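Local coordinates for protein prolyl-tRNA synthetase (PDB 6UYH) that probably attaches proline to its cognate tRNA using ATP, as a class II aminoacyl-tRNA synthetase, and binds halofuginone together with an ATP analogue, at residues A[334-339]-A[344-349]; A[371-376]-A[380-385]; A[424-429]-A[492-497]. All coordinates share one frame; numbering follows the deposited sequence.

Contact 1 of 3, residues A[334-339]-A[344-349]; sequences KLDDRL and GWKYNY. With SO4 (sulfate ion), chain X; EDO (1,2-ethanediol), chain B.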
loop_
_atom_site.group_PDB
_atom_site.type_symbol
_atom_site.label_atom_id
_atom_site.label_comp_id
_atom_site.label_asym_id
_atom_site.label_seq_id
_atom_site.Cartn_x
_atom_site.Cartn_y
_atom_site.Cartn_z
ATOM N N LYS A 334 -3.093 -21.001 -14.959
ATOM C CA LYS A 334 -2.026 -20.882 -15.938
ATOM C C LYS A 334 -2.041 -22.086 -16.867
ATOM O O LYS A 334 -2.412 -23.192 -16.469
ATOM C CB LYS A 334 -0.660 -20.760 -15.262
ATOM C CG LYS A 334 -0.423 -19.394 -14.651
ATOM C CD LYS A 334 1.028 -19.183 -14.264
ATOM C CE LYS A 334 1.252 -17.759 -13.783
ATOM N NZ LYS A 334 0.724 -16.763 -14.760
ATOM N N LEU A 335 -1.647 -21.854 -18.114
ATOM C CA LEU A 335 -1.518 -22.901 -19.118
ATOM C C LEU A 335 -0.040 -23.024 -19.469
ATOM O O LEU A 335 0.525 -22.136 -20.113
ATOM C CB LEU A 335 -2.375 -22.569 -20.340
ATOM C CG LEU A 335 -2.165 -23.284 -21.676
ATOM C CD1 LEU A 335 -1.933 -24.768 -21.493
ATOM C CD2 LEU A 335 -3.372 -23.050 -22.569
ATOM N N ASP A 336 0.588 -24.115 -19.039
ATOM C CA ASP A 336 2.017 -24.321 -19.274
ATOM C C ASP A 336 2.179 -25.242 -20.480
ATOM O O ASP A 336 2.310 -26.459 -20.348
ATOM C CB ASP A 336 2.710 -24.882 -18.038
ATOM C CG ASP A 336 4.222 -24.948 -18.200
ATOM O OD1 ASP A 336 4.731 -24.637 -19.304
ATOM O OD2 ASP A 336 4.907 -25.310 -17.223
ATOM N N ASP A 337 2.195 -24.643 -21.670
ATOM C CA ASP A 337 2.448 -25.372 -22.904
ATOM C C ASP A 337 3.854 -25.121 -23.442
ATOM O O ASP A 337 4.061 -25.126 -24.659
ATOM C CB ASP A 337 1.397 -25.015 -23.954
ATOM C CG ASP A 337 1.330 -23.528 -24.234
ATOM O OD1 ASP A 337 2.023 -22.747 -23.546
ATOM O OD2 ASP A 337 0.577 -23.139 -25.152
ATOM N N ARG A 338 4.820 -24.894 -22.553
ATOM C CA ARG A 338 6.208 -24.725 -22.965
ATOM C C ARG A 338 6.699 -25.964 -23.699
ATOM O O ARG A 338 6.482 -27.094 -23.252
ATOM C CB ARG A 338 7.090 -24.447 -21.750
ATOM C CG ARG A 338 6.946 -23.044 -21.193
ATOM C CD ARG A 338 7.841 -22.842 -19.978
ATOM N NE ARG A 338 7.297 -23.472 -18.780
ATOM C CZ ARG A 338 7.835 -23.361 -17.568
ATOM N NH1 ARG A 338 8.941 -22.651 -17.399
ATOM N NH2 ARG A 338 7.269 -23.956 -16.524
ATOM N N LEU A 339 7.379 -25.746 -24.826
ATOM C CA LEU A 339 7.706 -26.845 -25.726
ATOM C C LEU A 339 8.914 -27.642 -25.244
ATOM O O LEU A 339 8.880 -28.877 -25.219
ATOM C CB LEU A 339 7.947 -26.310 -27.141
ATOM N N GLY A 344 7.523 -33.950 -16.403
ATOM C CA GLY A 344 8.025 -34.034 -15.039
ATOM C C GLY A 344 8.761 -32.782 -14.603
ATOM O O GLY A 344 8.661 -32.359 -13.448
ATOM N N TRP A 345 9.516 -32.175 -15.521
ATOM C CA TRP A 345 10.172 -30.907 -15.221
ATOM C C TRP A 345 9.148 -29.825 -14.901
ATOM O O TRP A 345 9.333 -29.033 -13.966
ATOM C CB TRP A 345 11.052 -30.493 -16.404
ATOM C CG TRP A 345 11.894 -29.286 -16.147
ATOM C CD1 TRP A 345 13.194 -29.267 -15.733
ATOM C CD2 TRP A 345 11.499 -27.916 -16.292
ATOM N NE1 TRP A 345 13.632 -27.970 -15.611
ATOM C CE2 TRP A 345 12.610 -27.123 -15.947
ATOM C CE3 TRP A 345 10.314 -27.283 -16.678
ATOM C CZ2 TRP A 345 12.571 -25.731 -15.976
ATOM C CZ3 TRP A 345 10.278 -25.899 -16.710
ATOM C CH2 TRP A 345 11.398 -25.139 -16.358
ATOM N N LYS A 346 8.054 -29.781 -15.662
ATOM C CA LYS A 346 6.994 -28.823 -15.377
ATOM C C LYS A 346 6.340 -29.116 -14.034
ATOM O O LYS A 346 6.023 -28.192 -13.278
ATOM C CB LYS A 346 5.948 -28.838 -16.488
ATOM C CG LYS A 346 6.465 -28.389 -17.848
ATOM C CD LYS A 346 5.341 -28.384 -18.872
ATOM C CE LYS A 346 5.805 -27.814 -20.204
ATOM N NZ LYS A 346 4.724 -27.859 -21.238
ATOM N N TYR A 347 6.120 -30.399 -13.724
ATOM C CA TYR A 347 5.523 -30.751 -12.437
ATOM C C TYR A 347 6.345 -30.179 -11.291
ATOM O O TYR A 347 5.806 -29.520 -10.392
ATOM C CB TYR A 347 5.400 -32.271 -12.297
ATOM C CG TYR A 347 4.506 -32.945 -13.315
ATOM C CD1 TYR A 347 3.669 -32.208 -14.132
ATOM C CD2 TYR A 347 4.501 -34.327 -13.449
ATOM C CE1 TYR A 347 2.853 -32.827 -15.064
ATOM C CE2 TYR A 347 3.690 -34.953 -14.370
ATOM C CZ TYR A 347 2.866 -34.200 -15.176
ATOM O OH TYR A 347 2.057 -34.820 -16.102
ATOM N N ASN A 348 7.658 -30.421 -11.311
ATOM C CA ASN A 348 8.531 -29.904 -10.261
ATOM C C ASN A 348 8.502 -28.384 -10.221
ATOM O O ASN A 348 8.466 -27.787 -9.142
ATOM C CB ASN A 348 9.964 -30.390 -10.478
ATOM C CG ASN A 348 10.116 -31.879 -10.258
ATOM O OD1 ASN A 348 9.427 -32.470 -9.425
ATOM N ND2 ASN A 348 11.028 -32.499 -11.005
ATOM N N TYR A 349 8.529 -27.747 -11.392
ATOM C CA TYR A 349 8.565 -26.291 -11.475
ATOM C C TYR A 349 7.433 -25.658 -10.677
ATOM O O TYR A 349 7.647 -24.727 -9.889
ATOM C CB TYR A 349 8.493 -25.878 -12.944
ATOM C CG TYR A 349 8.559 -24.389 -13.201
ATOM C CD1 TYR A 349 9.757 -23.781 -13.555
ATOM C CD2 TYR A 349 7.416 -23.599 -13.125
ATOM C CE1 TYR A 349 9.819 -22.422 -13.805
ATOM C CE2 TYR A 349 7.473 -22.238 -13.366
ATOM C CZ TYR A 349 8.676 -21.662 -13.710
ATOM O OH TYR A 349 8.734 -20.313 -13.953
HETATM S S SO4 X . 12.065 -21.399 -18.649
HETATM O O1 SO4 X . 12.201 -19.955 -18.809
HETATM O O2 SO4 X . 11.583 -21.685 -17.299
HETATM O O3 SO4 X . 13.361 -22.042 -18.842
HETATM O O4 SO4 X . 11.113 -21.903 -19.636
HETATM C C1 EDO B . 9.197 -37.171 -16.968
HETATM O O1 EDO B . 8.513 -36.193 -17.758
HETATM C C2 EDO B . 10.396 -36.525 -16.285
HETATM O O2 EDO B . 11.083 -35.684 -17.219
#
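In the anticodon-binding domain, the loop that follows strand 333-335 folds against helix 343-353, and Lys346 of the helix reaches into it. The Lys346 chain is extended beyond CG, with chi2 to chi4 all near 180°, and this carries NZ to the backbone of the turn. Lys346 NZ donates to Arg338 O at 2.8 Å, in the carbonyl plane and on a lone pair. Lys346 NZ also donates to Asp336 O at 2.9 Å, from above that carbonyl plane. Two carbonyl oxygens hold the buried ammonium. The Asp336 carboxylate lies across the Lys346 chain, with OD2 against CG and CD. Asp336 OD1 makes a long salt bridge to Lys346 NZ at 3.8 Å.

The same carboxylate organises Arg338. Arg338 NE and NH2 grip it side-on, NE to OD1 and NH2 to OD2, the latter at 2.8 Å. Arg338 N also donates to OD1, which makes an Asx turn. Trp350 NE1 binds OD2 from the next turn of the helix. Held this way, the guanidinium stands nearly upright on the Tyr349 ring, the planes 79° apart. Arg338 CZ lies 4.2 Å from the ring centroid, almost on the ring normal, in a cation-pi contact. Trp345 brings its CZ3 edge over one face of the guanidinium. A sulfate, probably from the crystallisation liquor, has O2 nearest, 2.8 Å from Arg338 NH1; a weak hydrogen bond runs from NH1 to O4. Arg341 and Arg136 of the second subunit also bind this anion. The arrangement is that of an Asx turn just after a strand, tied to the following helix by an Asp-Arg-Lys salt-bridge network.

Contact 2 of 3, residues A[371-376]-A[380-385]; sequences IMLCRR and EKWTMP. With EDO (1,2-ethanediol), chain C.
Leu373 and Trp382, an antiparallel hydrogen-bonded pair, form the tight centre of the hairpin made by strands 370-375 and 381-385. Leu373 N donates to Trp382 O at 2.8 Å, and Trp382 N returns a bond to Leu373 O. The Trp382 CG lies between the backbone N and the carbonyl carbon (chi1 74°), which lays the indole back across the neighbouring strand. Leu373 CB sits 3.6 Å from the centroid of the six-membered ring, 9° off its normal, as a CH-pi contact. Leu373 CD2 touches Trp382 CZ2 at 3.5 Å and meets Met384 CE. Ile371 and Met384 make the next hydrogen-bonded pair on this face, which helix 391-415 helps cover.

The looser face carries Met372, Cys374, Lys381 and Thr383, the last two exposed to solvent. Met372 curls its SD toward Trp382 O and sets CE against Thr383 CG2 at 3.7 Å. Cys374 SG rests on Lys381 CG, while the rest of the lysine leads away. The turn end, on the Trp382 side, is also more open. Arg375 N donates to Glu380 O at 3.0 Å. Their side chains do not pair: Glu380 OE1 lies well out of the guanidinium plane. A 1,2-ethanediol, probably from the crystallisation liquor, bridges them, taking a bond from Arg375 NH1 and giving one to Glu380 OE1. It lies over the Trp382 face opposite Leu373. This is an antiparallel beta hairpin at the edge of the mixed sheet of the anticodon-binding domain.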
loop_
_atom_site.group_PDB
_atom_site.type_symbol
_atom_site.label_atom_id
_atom_site.label_comp_id
_atom_site.label_asym_id
_atom_site.label_seq_id
_atom_site.Cartn_x
_atom_site.Cartn_y
_atom_site.Cartn_z
ATOM N N ILE A 371 -9.867 -36.043 -17.244
ATOM C CA ILE A 371 -8.606 -35.363 -16.993
ATOM C C ILE A 371 -8.028 -35.884 -15.686
ATOM O O ILE A 371 -8.718 -36.500 -14.873
ATOM C CB ILE A 371 -8.765 -33.829 -16.931
ATOM C CG1 ILE A 371 -9.857 -33.450 -15.931
ATOM C CG2 ILE A 371 -9.071 -33.272 -18.308
ATOM C CD1 ILE A 371 -9.940 -31.968 -15.648
ATOM N N MET A 372 -6.741 -35.616 -15.488
ATOM C CA MET A 372 -6.013 -36.055 -14.306
ATOM C C MET A 372 -5.733 -34.850 -13.419
ATOM O O MET A 372 -5.271 -33.813 -13.904
ATOM C CB MET A 372 -4.705 -36.746 -14.698
ATOM C CG MET A 372 -3.818 -37.125 -13.523
ATOM S SD MET A 372 -4.430 -38.549 -12.606
ATOM C CE MET A 372 -4.317 -39.827 -13.856
ATOM N N LEU A 373 -6.028 -34.983 -12.129
ATOM C CA LEU A 373 -5.808 -33.929 -11.151
ATOM C C LEU A 373 -4.783 -34.401 -10.129
ATOM O O LEU A 373 -4.749 -35.582 -9.774
ATOM C CB LEU A 373 -7.118 -33.536 -10.444
ATOM C CG LEU A 373 -8.008 -32.468 -11.090
ATOM C CD1 LEU A 373 -8.403 -32.858 -12.501
ATOM C CD2 LEU A 373 -9.251 -32.217 -10.259
ATOM N N CYS A 374 -3.936 -33.479 -9.670
ATOM C CA CYS A 374 -2.964 -33.780 -8.623
ATOM C C CYS A 374 -2.946 -32.620 -7.642
ATOM O O CYS A 374 -2.717 -31.475 -8.045
ATOM C CB CYS A 374 -1.566 -34.013 -9.203
ATOM S SG CYS A 374 -0.319 -34.457 -7.957
ATOM N N ARG A 375 -3.194 -32.910 -6.366
ATOM C CA ARG A 375 -3.254 -31.881 -5.334
ATOM C C ARG A 375 -1.915 -31.791 -4.609
ATOM O O ARG A 375 -1.346 -32.812 -4.207
ATOM C CB ARG A 375 -4.398 -32.144 -4.352
ATOM C CG ARG A 375 -4.430 -33.529 -3.727
ATOM C CD ARG A 375 -5.714 -33.712 -2.931
ATOM N NE ARG A 375 -5.691 -32.952 -1.683
ATOM C CZ ARG A 375 -6.670 -32.965 -0.784
ATOM N NH1 ARG A 375 -7.763 -33.684 -1.004
ATOM N NH2 ARG A 375 -6.556 -32.259 0.333
ATOM N N ARG A 376 -1.422 -30.558 -4.452
ATOM C CA ARG A 376 -0.066 -30.298 -3.973
ATOM C C ARG A 376 0.130 -30.691 -2.511
ATOM O O ARG A 376 1.224 -31.119 -2.128
ATOM C CB ARG A 376 0.249 -28.811 -4.165
ATOM C CG ARG A 376 1.596 -28.341 -3.629
ATOM C CD ARG A 376 2.773 -28.903 -4.421
ATOM N NE ARG A 376 4.022 -28.395 -3.868
ATOM C CZ ARG A 376 4.713 -28.991 -2.899
ATOM N NH1 ARG A 376 4.289 -30.141 -2.387
ATOM N NH2 ARG A 376 5.826 -28.433 -2.441
ATOM N N GLU A 380 -1.864 -36.512 -3.877
ATOM C CA GLU A 380 -2.792 -37.482 -4.441
ATOM C C GLU A 380 -3.146 -37.123 -5.879
ATOM O O GLU A 380 -3.342 -35.951 -6.213
ATOM C CB GLU A 380 -4.062 -37.560 -3.596
ATOM C CG GLU A 380 -5.019 -38.637 -4.055
ATOM C CD GLU A 380 -6.402 -38.493 -3.455
ATOM O OE1 GLU A 380 -6.634 -37.524 -2.702
ATOM O OE2 GLU A 380 -7.264 -39.353 -3.748
ATOM N N LYS A 381 -3.225 -38.149 -6.729
ATOM C CA LYS A 381 -3.659 -38.032 -8.114
ATOM C C LYS A 381 -4.977 -38.771 -8.299
ATOM O O LYS A 381 -5.159 -39.865 -7.759
ATOM C CB LYS A 381 -2.620 -38.619 -9.076
ATOM C CG LYS A 381 -1.224 -38.044 -8.948
ATOM C CD LYS A 381 -0.374 -38.441 -10.151
ATOM C CE LYS A 381 1.063 -37.955 -10.009
ATOM N NZ LYS A 381 1.750 -37.801 -11.329
ATOM N N TRP A 382 -5.892 -38.180 -9.067
ATOM C CA TRP A 382 -7.176 -38.814 -9.347
ATOM C C TRP A 382 -7.727 -38.254 -10.650
ATOM O O TRP A 382 -7.352 -37.162 -11.082
ATOM C CB TRP A 382 -8.168 -38.616 -8.188
ATOM C CG TRP A 382 -8.768 -37.235 -8.056
ATOM C CD1 TRP A 382 -10.046 -36.867 -8.375
ATOM C CD2 TRP A 382 -8.130 -36.052 -7.542
ATOM N NE1 TRP A 382 -10.238 -35.533 -8.106
ATOM C CE2 TRP A 382 -9.078 -35.008 -7.597
ATOM C CE3 TRP A 382 -6.848 -35.772 -7.055
ATOM C CZ2 TRP A 382 -8.788 -33.710 -7.178
ATOM C CZ3 TRP A 382 -6.561 -34.479 -6.644
ATOM C CH2 TRP A 382 -7.527 -33.465 -6.709
ATOM N N THR A 383 -8.612 -39.020 -11.285
ATOM C CA THR A 383 -9.221 -38.570 -12.526
ATOM C C THR A 383 -10.594 -37.958 -12.269
ATOM O O THR A 383 -11.320 -38.371 -11.361
ATOM C CB THR A 383 -9.349 -39.713 -13.534
ATOM O OG1 THR A 383 -10.227 -40.718 -13.014
ATOM C CG2 THR A 383 -7.986 -40.327 -13.818
ATOM N N MET A 384 -10.935 -36.956 -13.078
ATOM C CA MET A 384 -12.243 -36.324 -13.079
ATOM C C MET A 384 -12.864 -36.458 -14.463
ATOM O O MET A 384 -12.236 -36.066 -15.456
ATOM C CB MET A 384 -12.148 -34.834 -12.696
ATOM C CG MET A 384 -13.435 -34.044 -12.910
ATOM S SD MET A 384 -13.290 -32.300 -12.447
ATOM C CE MET A 384 -13.040 -32.437 -10.678
ATOM N N PRO A 385 -14.071 -37.005 -14.579
ATOM C CA PRO A 385 -14.748 -37.004 -15.882
ATOM C C PRO A 385 -15.024 -35.577 -16.326
ATOM O O PRO A 385 -15.382 -34.715 -15.519
ATOM C CB PRO A 385 -16.048 -37.773 -15.617
ATOM C CG PRO A 385 -15.831 -38.496 -14.324
ATOM C CD PRO A 385 -14.885 -37.641 -13.531
HETATM C C1 EDO C . -10.461 -35.540 -4.528
HETATM O O1 EDO C . -11.276 -36.591 -3.998
HETATM C C2 EDO C . -9.016 -35.744 -4.085
HETATM O O2 EDO C . -8.981 -35.715 -2.655
#

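Contact 3 of 3, residues A[424-429]-A[492-497]; sequences PEFIKA and ENFYPE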
loop_
_atom_site.group_PDB
_atom_site.type_symbol
_atom_site.label_atom_id
_atom_site.label_comp_id
_atom_site.label_asym_id
_atom_site.label_seq_id
_atom_site.Cartn_x
_atom_site.Cartn_y
_atom_site.Cartn_z
ATOM N N PRO A 424 8.565 -31.398 36.512
ATOM C CA PRO A 424 9.176 -32.457 35.689
ATOM C C PRO A 424 8.388 -32.757 34.429
ATOM O O PRO A 424 8.984 -33.024 33.379
ATOM C CB PRO A 424 9.216 -33.665 36.640
ATOM C CG PRO A 424 9.212 -33.066 38.008
ATOM C CD PRO A 424 8.348 -31.844 37.904
ATOM N N GLU A 425 7.058 -32.714 34.505
ATOM C CA GLU A 425 6.242 -32.877 33.306
ATOM C C GLU A 425 6.439 -31.722 32.341
ATOM O O GLU A 425 6.528 -31.930 31.127
ATOM C CB GLU A 425 4.769 -32.982 33.683
ATOM C CG GLU A 425 4.410 -34.281 34.393
ATOM C CD GLU A 425 3.004 -34.231 34.940
ATOM O OE1 GLU A 425 2.817 -33.619 36.012
ATOM O OE2 GLU A 425 2.089 -34.786 34.295
ATOM N N PHE A 426 6.493 -30.497 32.870
ATOM C CA PHE A 426 6.667 -29.307 32.041
ATOM C C PHE A 426 7.970 -29.364 31.252
ATOM O O PHE A 426 7.977 -29.201 30.025
ATOM C CB PHE A 426 6.624 -28.070 32.945
ATOM C CG PHE A 426 6.906 -26.760 32.235
ATOM C CD1 PHE A 426 5.953 -26.174 31.424
ATOM C CD2 PHE A 426 8.100 -26.092 32.445
ATOM C CE1 PHE A 426 6.203 -24.964 30.800
ATOM C CE2 PHE A 426 8.355 -24.887 31.828
ATOM C CZ PHE A 426 7.400 -24.321 31.008
ATOM N N ILE A 427 9.090 -29.604 31.938
ATOM C CA ILE A 427 10.364 -29.534 31.235
ATOM C C ILE A 427 10.481 -30.679 30.237
ATOM O O ILE A 427 11.086 -30.518 29.170
ATOM C CB ILE A 427 11.539 -29.507 32.233
ATOM C CG1 ILE A 427 12.845 -29.208 31.497
ATOM C CG2 ILE A 427 11.639 -30.815 33.017
ATOM C CD1 ILE A 427 12.851 -27.862 30.800
ATOM N N LYS A 428 9.892 -31.835 30.551
ATOM C CA LYS A 428 9.923 -32.965 29.631
ATOM C C LYS A 428 9.177 -32.636 28.347
ATOM O O LYS A 428 9.681 -32.872 27.237
ATOM C CB LYS A 428 9.316 -34.197 30.307
ATOM C CG LYS A 428 9.104 -35.399 29.390
ATOM C CD LYS A 428 8.235 -36.445 30.079
ATOM C CE LYS A 428 7.725 -37.487 29.101
ATOM N NZ LYS A 428 8.734 -38.541 28.851
ATOM N N ALA A 429 7.966 -32.092 28.482
ATOM C CA ALA A 429 7.163 -31.751 27.309
ATOM C C ALA A 429 7.802 -30.625 26.510
ATOM O O ALA A 429 7.783 -30.643 25.274
ATOM C CB ALA A 429 5.745 -31.381 27.747
ATOM N N GLU A 492 -0.031 -26.719 42.578
ATOM C CA GLU A 492 0.840 -25.727 43.192
ATOM C C GLU A 492 1.372 -24.740 42.154
ATOM O O GLU A 492 1.556 -25.071 40.980
ATOM C CB GLU A 492 2.009 -26.407 43.909
ATOM N N ASN A 493 1.599 -23.509 42.605
ATOM C CA ASN A 493 2.301 -22.523 41.789
ATOM C C ASN A 493 3.666 -23.072 41.362
ATOM O O ASN A 493 4.372 -23.701 42.155
ATOM C CB ASN A 493 2.466 -21.237 42.609
ATOM C CG ASN A 493 2.704 -20.021 41.773
ATOM O OD1 ASN A 493 3.620 -19.978 40.953
ATOM N ND2 ASN A 493 1.877 -18.998 41.983
ATOM N N PHE A 494 4.026 -22.855 40.092
ATOM C CA PHE A 494 5.335 -23.276 39.596
ATOM C C PHE A 494 6.479 -22.490 40.222
ATOM O O PHE A 494 7.624 -22.953 40.186
ATOM C CB PHE A 494 5.424 -23.123 38.074
ATOM C CG PHE A 494 4.970 -24.335 37.304
ATOM C CD1 PHE A 494 3.991 -25.178 37.805
ATOM C CD2 PHE A 494 5.530 -24.628 36.064
ATOM C CE1 PHE A 494 3.573 -26.291 37.081
ATOM C CE2 PHE A 494 5.119 -25.741 35.346
ATOM C CZ PHE A 494 4.140 -26.566 35.855
ATOM N N TYR A 495 6.203 -21.311 40.770
ATOM C CA TYR A 495 7.212 -20.468 41.392
ATOM C C TYR A 495 7.142 -20.670 42.899
ATOM O O TYR A 495 6.186 -20.188 43.530
ATOM C CB TYR A 495 6.956 -19.006 41.024
ATOM C CG TYR A 495 7.939 -17.990 41.566
ATOM C CD1 TYR A 495 9.263 -18.328 41.841
ATOM C CD2 TYR A 495 7.537 -16.676 41.786
ATOM C CE1 TYR A 495 10.152 -17.378 42.329
ATOM C CE2 TYR A 495 8.412 -15.726 42.270
ATOM C CZ TYR A 495 9.717 -16.079 42.539
ATOM O OH TYR A 495 10.583 -15.125 43.023
ATOM N N PRO A 496 8.104 -21.371 43.520
ATOM C CA PRO A 496 7.953 -21.721 44.945
ATOM C C PRO A 496 7.851 -20.524 45.873
ATOM O O PRO A 496 7.185 -20.622 46.917
ATOM C CB PRO A 496 9.214 -22.549 45.238
ATOM C CG PRO A 496 9.638 -23.073 43.914
ATOM C CD PRO A 496 9.308 -21.982 42.935
ATOM N N GLU A 497 8.505 -19.405 45.548
ATOM C CA GLU A 497 8.377 -18.209 46.371
ATOM C C GLU A 497 6.946 -17.701 46.425
ATOM O O GLU A 497 6.592 -16.976 47.361
ATOM C CB GLU A 497 9.291 -17.098 45.850
ATOM C CG GLU A 497 10.765 -17.399 46.012
ATOM C CD GLU A 497 11.125 -17.709 47.449
ATOM O OE1 GLU A 497 10.684 -16.958 48.347
ATOM O OE2 GLU A 497 11.835 -18.711 47.681
#
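Phe426 and Phe494 meet as an edge-to-face (T-shaped) pair. The ring centroids are 5.6 Å apart and the planes stand at 79°. Phe494 presents its edge, and CE2 is the atom that does the touching. Phe494 CE2 lies 3.7 Å from Phe426 CB and equally close to Phe426 CG. The approach is therefore at the root of the Phe426 ring, where it joins its chain. Phe494 CZ comes next, 4.1 Å from Phe426 CB. No hydrogen bond crosses between the two segments, and both residues are buried.

Phe426 holds its CG anti to the backbone N (chi1 175°), which turns the ring off helix 423-431 with a face toward Phe494. The pair belongs to the C-terminal domain of prolyl-tRNA synthetase. There it joins that helix to the long loop between strands 474-479 and 505-512. Strand 435-440 packs against both rings: Ile438 touches each of them, and Cys436 touches Phe426. Trp423 adds a third ring beside Phe426.

Further out, the loop next to Phe494 is shaped by an Asx turn. Asn493 OD1 accepts from Tyr495 N at 2.9 Å, with an N-H...O angle of 165°. This bond spans the backbone of Phe494. Asn493 ND2 donates to Lys501 O. At the end of the turn, the Tyr495 ring meets Tyr449 of helix 444-457, with Glu497 CB over one of its faces.

How the contacts relate
Contacts 1 and 2 share the five-stranded sheet of the anticodon-binding domain. Their centres are 16 Å apart, and they do not touch. Contact 1 lies just beyond outermost strand 333-335, while contact 2 includes the other outermost strand, 381-385. Contact 3 is in the C-terminal domain, its centre about 54 Å from that of contact 1 and 50 Å from that of contact 2. Contacts 1 and 2 are both partly buried and border bound solutes. Contact 2 adds apolar packing to its backbone ladder, while contact 1 rests on charged and cation-pi contacts. Contact 3 is small, buried and wholly apolar, an aromatic pair, and it links segments far apart in sequence.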